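Local coordinates for hypothetical protein AGR_L_1239 (PDB 1VQS) that is of unknown function but belongs to the NIPSNAP family and adopts a ferredoxin-like fold of the dimeric alpha-beta barrel clan, at residues E16-R21 with D73-R78; A29-V34 with N61-I66. All coordinates share one frame; numbering follows the deposited sequence.

In the fold
From the N terminus, strand 14-22 supplies 16-21, the first half of interaction 1, and the chain then runs into helix 27-46, whose early turns supply 29-34. Strand 62-69 closes the inner loop at 61-66, which is interaction 2; helix 72-84 follows and closes the outer loop by bringing 73-78 back to the first strand. Interaction 2 is therefore nested inside interaction 1, with their centres about 15 Å apart. Strands 14-22 and 62-69 are antiparallel neighbours in the sheet and join the two contacts through probable backbone hydrogen bonds, Arg18 N to His65 O at 2.8 Å among them. Each contact fixes one helix to that sheet.

Interaction 1: E16-R21 with D73-R78; sequences EIRTYR and DDRAER
Glu16 on strand 14-22 and Arg75 on helix 72-84 meet through a two-pronged salt bridge. Arg75 presents the side of its guanidinium: NE donates to Glu16 OE1 over 2.9 Å at an N-H...O angle of 161°, and NH2 donates to Glu16 OE2 over 3.0 Å. The pairing is not coplanar. Carboxylate and guanidinium planes stand 66° apart, and OE1 is approached from above the carboxylate plane although it lies in the guanidinium plane. Both chains are stretched: Glu16, with CG opposite its backbone N (chi1 -177°), and Arg75, extended as far as NE, together span the 9.4 Å between their CA atoms.

A second salt bridge lies within the strand. Arg18 NH1 reaches Glu16 OE2 at 2.8 Å on its syn side, from the carboxylate face opposite to that used by Arg75 NH2. Asn104 on strand 99-109 also bonds to OE2.

A charged-to-neutral hydrogen bond holds the other edge of Arg18, where NE donates to Tyr20 OH over 2.9 Å, nearly in the guanidinium plane. The bend in the Arg18 chain at its third torsion turns this edge toward the tyrosine.

The like-charged pair, Arg18 NH1 and Arg75 NH2, stands 4.2 Å apart, both bonded to the same oxygen, Glu16 OE2. Arg75 NH1 has a further acid partner, Glu56 of the second subunit, so the network extends across a subunit interface.

All three charged residues are buried. One carboxylate accepts from both guanidinium groups and probably balances their positive charge, which would favour the ionised form of Glu16, while bonds to OE2 from opposite faces of the carboxylate plane probably restrict its rotation.

Interaction 2: A29-V34 with N61-I66; sequences AYLKVV and NEIVHI
Ile63 on strand 62-69 is met by two side chains from consecutive positions of helix 27-46, Tyr30 and Leu31. The closest approach is Tyr30 CE1 to Ile63 CG1, 3.7 Å, with the ring and the isoleucine chain inclined to one another. Tyr30 CD1 adds a contact of 3.9 Å to Ile63 CD1, and the methyl CG2 of Ile63 lies 4.0 Å from Tyr30 OH, so all three outer carbons of the isoleucine lie along the same flank of the tyrosine. Leu31 touches with one branch: its CD2 is 4.0 Å from Ile63 CD1, the two chains passing in opposite directions. No hydrogen bond crosses the interface, which is mainly van der Waals packing, with 136 Å² buried over both sides.

Next come the groups that set the ring. With CG opposite the backbone N (chi1 176°), Tyr30 points from the helix to the strand. Val34, one turn on, lays CG2 over one face at 3.7 Å above the plane, offset toward the rim. The hydroxyl at the far end hydrogen-bonds to the hydroxyl of Tyr52 on strand 48-55.

Further out, Tyr20 and Leu22 of the first strand pack against Tyr30, as do Ile95 and Leu98 from the loop before the last strand. Tyr52 and Phe54 border Ile63 from the adjoining strand, and Leu31 also rests on His7 of the fifth subunit, a residue of the expression tag.

This is helix-on-sheet packing, in which the first helix of a ferredoxin-like fold buries its inward residues against an antiparallel sheet of strand order 2-3-1-4, the topology expected of the dimeric alpha-beta barrel clan.

Interaction 1: E16-R21 with D73-R78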
loop_
_atom_site.group_PDB
_atom_site.type_symbol
_atom_site.label_atom_id
_atom_site.label_comp_id
_atom_site.label_asym_id
_atom_site.label_seq_id
_atom_site.Cartn_x
_atom_site.Cartn_y
_atom_site.Cartn_z
ATOM N N GLU B 16 13.161 -11.586 -14.815
ATOM C CA GLU B 16 11.776 -11.281 -14.528
ATOM C C GLU B 16 11.400 -11.930 -13.229
ATOM O O GLU B 16 11.570 -13.131 -13.058
ATOM C CB GLU B 16 10.849 -11.820 -15.593
ATOM C CG GLU B 16 9.391 -11.441 -15.323
ATOM C CD GLU B 16 8.414 -11.990 -16.350
ATOM O OE1 GLU B 16 8.860 -12.679 -17.303
ATOM O OE2 GLU B 16 7.175 -11.725 -16.228
ATOM N N ILE B 17 10.899 -11.134 -12.290
ATOM C CA ILE B 17 10.438 -11.654 -11.011
ATOM C C ILE B 17 8.925 -11.498 -10.986
ATOM O O ILE B 17 8.409 -10.391 -11.125
ATOM C CB ILE B 17 11.070 -10.885 -9.845
ATOM C CG1 ILE B 17 12.604 -10.985 -9.916
ATOM C CG2 ILE B 17 10.513 -11.401 -8.485
ATOM C CD1 ILE B 17 13.314 -10.292 -8.745
ATOM N N ARG B 18 8.236 -12.638 -10.870
ATOM C CA ARG B 18 6.768 -12.712 -10.849
ATOM C C ARG B 18 6.333 -13.063 -9.432
ATOM O O ARG B 18 6.804 -14.054 -8.882
ATOM C CB ARG B 18 6.285 -13.769 -11.842
ATOM C CG ARG B 18 6.673 -13.462 -13.259
ATOM C CD ARG B 18 6.141 -14.440 -14.263
ATOM N NE ARG B 18 4.686 -14.421 -14.375
ATOM C CZ ARG B 18 3.980 -13.649 -15.198
ATOM N NH1 ARG B 18 4.549 -12.739 -15.958
ATOM N NH2 ARG B 18 2.662 -13.764 -15.236
ATOM N N THR B 19 5.433 -12.270 -8.859
ATOM C CA THR B 19 5.031 -12.425 -7.482
ATOM C C THR B 19 3.514 -12.548 -7.476
ATOM O O THR B 19 2.805 -11.669 -7.978
ATOM C CB THR B 19 5.478 -11.212 -6.622
ATOM O OG1 THR B 19 6.908 -11.072 -6.698
ATOM C CG2 THR B 19 5.065 -11.430 -5.181
ATOM N N TYR B 20 3.014 -13.644 -6.888
ATOM C CA TYR B 20 1.562 -13.927 -6.805
ATOM C C TYR B 20 1.163 -14.013 -5.354
ATOM O O TYR B 20 1.854 -14.678 -4.555
ATOM C CB TYR B 20 1.182 -15.269 -7.459
ATOM C CG TYR B 20 1.626 -15.488 -8.882
ATOM C CD1 TYR B 20 1.826 -14.426 -9.729
ATOM C CD2 TYR B 20 1.768 -16.780 -9.411
ATOM C CE1 TYR B 20 2.207 -14.610 -11.050
ATOM C CE2 TYR B 20 2.145 -16.967 -10.737
ATOM C CZ TYR B 20 2.350 -15.861 -11.545
ATOM O OH TYR B 20 2.761 -15.980 -12.874
ATOM N N ARG B 21 0.007 -13.432 -5.037
ATOM C CA ARG B 21 -0.674 -13.702 -3.793
ATOM C C ARG B 21 -1.789 -14.681 -4.067
ATOM O O ARG B 21 -2.678 -14.395 -4.861
ATOM C CB ARG B 21 -1.255 -12.437 -3.158
ATOM C CG ARG B 21 -1.838 -12.689 -1.767
ATOM C CD ARG B 21 -2.611 -11.486 -1.283
ATOM N NE ARG B 21 -3.992 -11.506 -1.754
ATOM C CZ ARG B 21 -4.713 -10.417 -1.961
ATOM N NH1 ARG B 21 -4.187 -9.225 -1.785
ATOM N NH2 ARG B 21 -5.969 -10.530 -2.322
ATOM N N ASP B 73 12.712 -8.530 -26.175
ATOM C CA ASP B 73 11.964 -8.946 -27.369
ATOM C C ASP B 73 11.868 -10.471 -27.434
ATOM O O ASP B 73 10.834 -11.026 -27.844
ATOM C CB ASP B 73 12.537 -8.370 -28.661
ATOM C CG ASP B 73 12.331 -6.842 -28.771
ATOM O OD1 ASP B 73 11.828 -6.247 -27.817
ATOM O OD2 ASP B 73 12.704 -6.267 -29.806
ATOM N N ASP B 74 12.930 -11.160 -27.020
ATOM C CA ASP B 74 12.884 -12.612 -26.958
ATOM C C ASP B 74 11.900 -13.065 -25.888
ATOM O O ASP B 74 11.112 -13.999 -26.101
ATOM C CB ASP B 74 14.268 -13.220 -26.722
ATOM C CG ASP B 74 14.264 -14.742 -26.898
ATOM O OD1 ASP B 74 13.820 -15.238 -27.948
ATOM O OD2 ASP B 74 14.674 -15.423 -25.965
ATOM N N ARG B 75 11.912 -12.406 -24.733
ATOM C CA ARG B 75 10.888 -12.704 -23.727
ATOM C C ARG B 75 9.494 -12.604 -24.337
ATOM O O ARG B 75 8.632 -13.433 -24.110
ATOM C CB ARG B 75 10.988 -11.733 -22.543
ATOM C CG ARG B 75 9.822 -11.809 -21.572
ATOM C CD ARG B 75 9.951 -10.741 -20.476
ATOM N NE ARG B 75 8.809 -10.909 -19.591
ATOM C CZ ARG B 75 7.576 -10.486 -19.843
ATOM N NH1 ARG B 75 7.326 -9.729 -20.901
ATOM N NH2 ARG B 75 6.600 -10.785 -19.006
ATOM N N ALA B 76 9.263 -11.522 -25.067
ATOM C CA ALA B 76 7.934 -11.302 -25.634
ATOM C C ALA B 76 7.520 -12.433 -26.586
ATOM O O ALA B 76 6.388 -12.908 -26.553
ATOM C CB ALA B 76 7.890 -9.975 -26.346
ATOM N N GLU B 77 8.447 -12.871 -27.412
ATOM C CA GLU B 77 8.154 -13.912 -28.390
ATOM C C GLU B 77 7.855 -15.230 -27.663
ATOM O O GLU B 77 6.934 -15.970 -28.031
ATOM C CB GLU B 77 9.341 -14.055 -29.310
ATOM C CG GLU B 77 9.503 -12.821 -30.204
ATOM C CD GLU B 77 10.866 -12.697 -30.840
ATOM O OE1 GLU B 77 11.603 -13.706 -30.871
ATOM O OE2 GLU B 77 11.189 -11.576 -31.319
ATOM N N ARG B 78 8.627 -15.494 -26.605
ATOM C CA ARG B 78 8.429 -16.710 -25.792
ATOM C C ARG B 78 7.083 -16.707 -25.087
ATOM O O ARG B 78 6.377 -17.733 -25.065
ATOM C CB ARG B 78 9.592 -16.894 -24.792
ATOM C CG ARG B 78 10.903 -17.290 -25.428
ATOM C CD ARG B 78 12.028 -17.222 -24.444
ATOM N NE ARG B 78 13.294 -17.724 -24.982
ATOM C CZ ARG B 78 13.657 -19.008 -25.013
ATOM N NH1 ARG B 78 12.852 -19.950 -24.546
ATOM N NH2 ARG B 78 14.823 -19.349 -25.527
#

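Interaction 2: A29-V34 with N61-I66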
loop_
_atom_site.group_PDB
_atom_site.type_symbol
_atom_site.label_atom_id
_atom_site.label_comp_id
_atom_site.label_asym_id
_atom_site.label_seq_id
_atom_site.Cartn_x
_atom_site.Cartn_y
_atom_site.Cartn_z
ATOM N N ALA B 29 -1.984 -26.923 -2.816
ATOM C CA ALA B 29 -2.685 -27.302 -4.059
ATOM C C ALA B 29 -2.050 -26.743 -5.316
ATOM O O ALA B 29 -1.930 -27.425 -6.348
ATOM C CB ALA B 29 -4.153 -26.915 -3.992
ATOM N N TYR B 30 -1.630 -25.487 -5.224
ATOM C CA TYR B 30 -0.977 -24.801 -6.324
ATOM C C TYR B 30 0.323 -25.497 -6.702
ATOM O O TYR B 30 0.586 -25.795 -7.879
ATOM C CB TYR B 30 -0.744 -23.330 -5.938
ATOM C CG TYR B 30 0.011 -22.524 -6.945
ATOM C CD1 TYR B 30 1.404 -22.522 -6.946
ATOM C CD2 TYR B 30 -0.634 -21.696 -7.860
ATOM C CE1 TYR B 30 2.119 -21.772 -7.865
ATOM C CE2 TYR B 30 0.089 -20.946 -8.788
ATOM C CZ TYR B 30 1.463 -20.998 -8.788
ATOM O OH TYR B 30 2.190 -20.254 -9.699
ATOM N N LEU B 31 1.166 -25.741 -5.709
ATOM C CA LEU B 31 2.470 -26.338 -6.008
ATOM C C LEU B 31 2.328 -27.742 -6.566
ATOM O O LEU B 31 3.116 -28.153 -7.434
ATOM C CB LEU B 31 3.352 -26.360 -4.773
ATOM C CG LEU B 31 3.812 -24.975 -4.320
ATOM C CD1 LEU B 31 4.548 -25.142 -2.997
ATOM C CD2 LEU B 31 4.707 -24.308 -5.346
ATOM N N LYS B 32 1.322 -28.470 -6.089
ATOM C CA LYS B 32 1.099 -29.829 -6.581
ATOM C C LYS B 32 0.780 -29.827 -8.071
ATOM O O LYS B 32 1.406 -30.532 -8.849
ATOM C CB LYS B 32 -0.001 -30.527 -5.795
ATOM C CG LYS B 32 -0.306 -31.936 -6.323
ATOM C CD LYS B 32 -1.540 -32.543 -5.659
ATOM C CE LYS B 32 -1.285 -32.947 -4.206
ATOM N NZ LYS B 32 -0.533 -34.234 -4.095
ATOM N N VAL B 33 -0.206 -29.029 -8.461
ATOM C CA VAL B 33 -0.660 -29.050 -9.847
ATOM C C VAL B 33 0.373 -28.399 -10.783
ATOM O O VAL B 33 0.561 -28.843 -11.911
ATOM C CB VAL B 33 -2.079 -28.445 -9.986
ATOM C CG1 VAL B 33 -2.044 -26.939 -9.917
ATOM C CG2 VAL B 33 -2.739 -28.905 -11.284
ATOM N N VAL B 34 1.081 -27.384 -10.324
ATOM C CA VAL B 34 2.185 -26.839 -11.126
ATOM C C VAL B 34 3.263 -27.901 -11.366
ATOM O O VAL B 34 3.679 -28.142 -12.514
ATOM C CB VAL B 34 2.795 -25.550 -10.512
ATOM C CG1 VAL B 34 4.045 -25.128 -11.296
ATOM C CG2 VAL B 34 1.772 -24.404 -10.537
ATOM N N ASN B 61 0.907 -16.947 1.823
ATOM C CA ASN B 61 0.254 -17.362 0.579
ATOM C C ASN B 61 0.932 -16.794 -0.660
ATOM O O ASN B 61 0.273 -16.562 -1.670
ATOM C CB ASN B 61 -1.226 -16.968 0.571
ATOM C CG ASN B 61 -1.987 -17.522 1.755
ATOM O OD1 ASN B 61 -2.015 -18.728 1.982
ATOM N ND2 ASN B 61 -2.608 -16.640 2.534
ATOM N N GLU B 62 2.236 -16.556 -0.599
ATOM C CA GLU B 62 2.934 -15.938 -1.720
ATOM C C GLU B 62 3.783 -16.929 -2.503
ATOM O O GLU B 62 4.473 -17.785 -1.937
ATOM C CB GLU B 62 3.806 -14.783 -1.239
ATOM C CG GLU B 62 4.425 -13.951 -2.358
ATOM C CD GLU B 62 5.222 -12.770 -1.844
ATOM O OE1 GLU B 62 6.406 -12.985 -1.476
ATOM O OE2 GLU B 62 4.646 -11.675 -1.823
ATOM N N ILE B 63 3.734 -16.777 -3.822
ATOM C CA ILE B 63 4.612 -17.461 -4.784
ATOM C C ILE B 63 5.521 -16.421 -5.445
ATOM O O ILE B 63 5.037 -15.367 -5.847
ATOM C CB ILE B 63 3.790 -18.198 -5.856
ATOM C CG1 ILE B 63 2.959 -19.323 -5.223
ATOM C CG2 ILE B 63 4.697 -18.777 -6.966
ATOM C CD1 ILE B 63 3.735 -20.455 -4.624
ATOM N N VAL B 64 6.818 -16.707 -5.566
ATOM C CA VAL B 64 7.719 -15.887 -6.369
ATOM C C VAL B 64 8.459 -16.787 -7.317
ATOM O O VAL B 64 9.039 -17.780 -6.893
ATOM C CB VAL B 64 8.725 -15.173 -5.513
ATOM C CG1 VAL B 64 9.833 -14.522 -6.378
ATOM C CG2 VAL B 64 8.057 -14.109 -4.667
ATOM N N HIS B 65 8.415 -16.487 -8.606
ATOM C CA HIS B 65 9.237 -17.231 -9.540
ATOM C C HIS B 65 9.981 -16.271 -10.442
ATOM O O HIS B 65 9.517 -15.165 -10.695
ATOM C CB HIS B 65 8.487 -18.349 -10.291
ATOM C CG HIS B 65 7.227 -17.946 -11.004
ATOM N ND1 HIS B 65 7.089 -17.982 -12.380
ATOM C CD2 HIS B 65 6.017 -17.602 -10.518
ATOM C CE1 HIS B 65 5.856 -17.650 -12.700
ATOM N NE2 HIS B 65 5.182 -17.412 -11.595
ATOM N N ILE B 66 11.179 -16.701 -10.842
ATOM C CA ILE B 66 12.131 -15.878 -11.525
ATOM C C ILE B 66 12.600 -16.587 -12.786
ATOM O O ILE B 66 12.945 -17.780 -12.760
ATOM C CB ILE B 66 13.327 -15.626 -10.640
ATOM C CG1 ILE B 66 12.880 -15.063 -9.294
ATOM C CG2 ILE B 66 14.298 -14.734 -11.354
ATOM C CD1 ILE B 66 14.008 -14.678 -8.378
#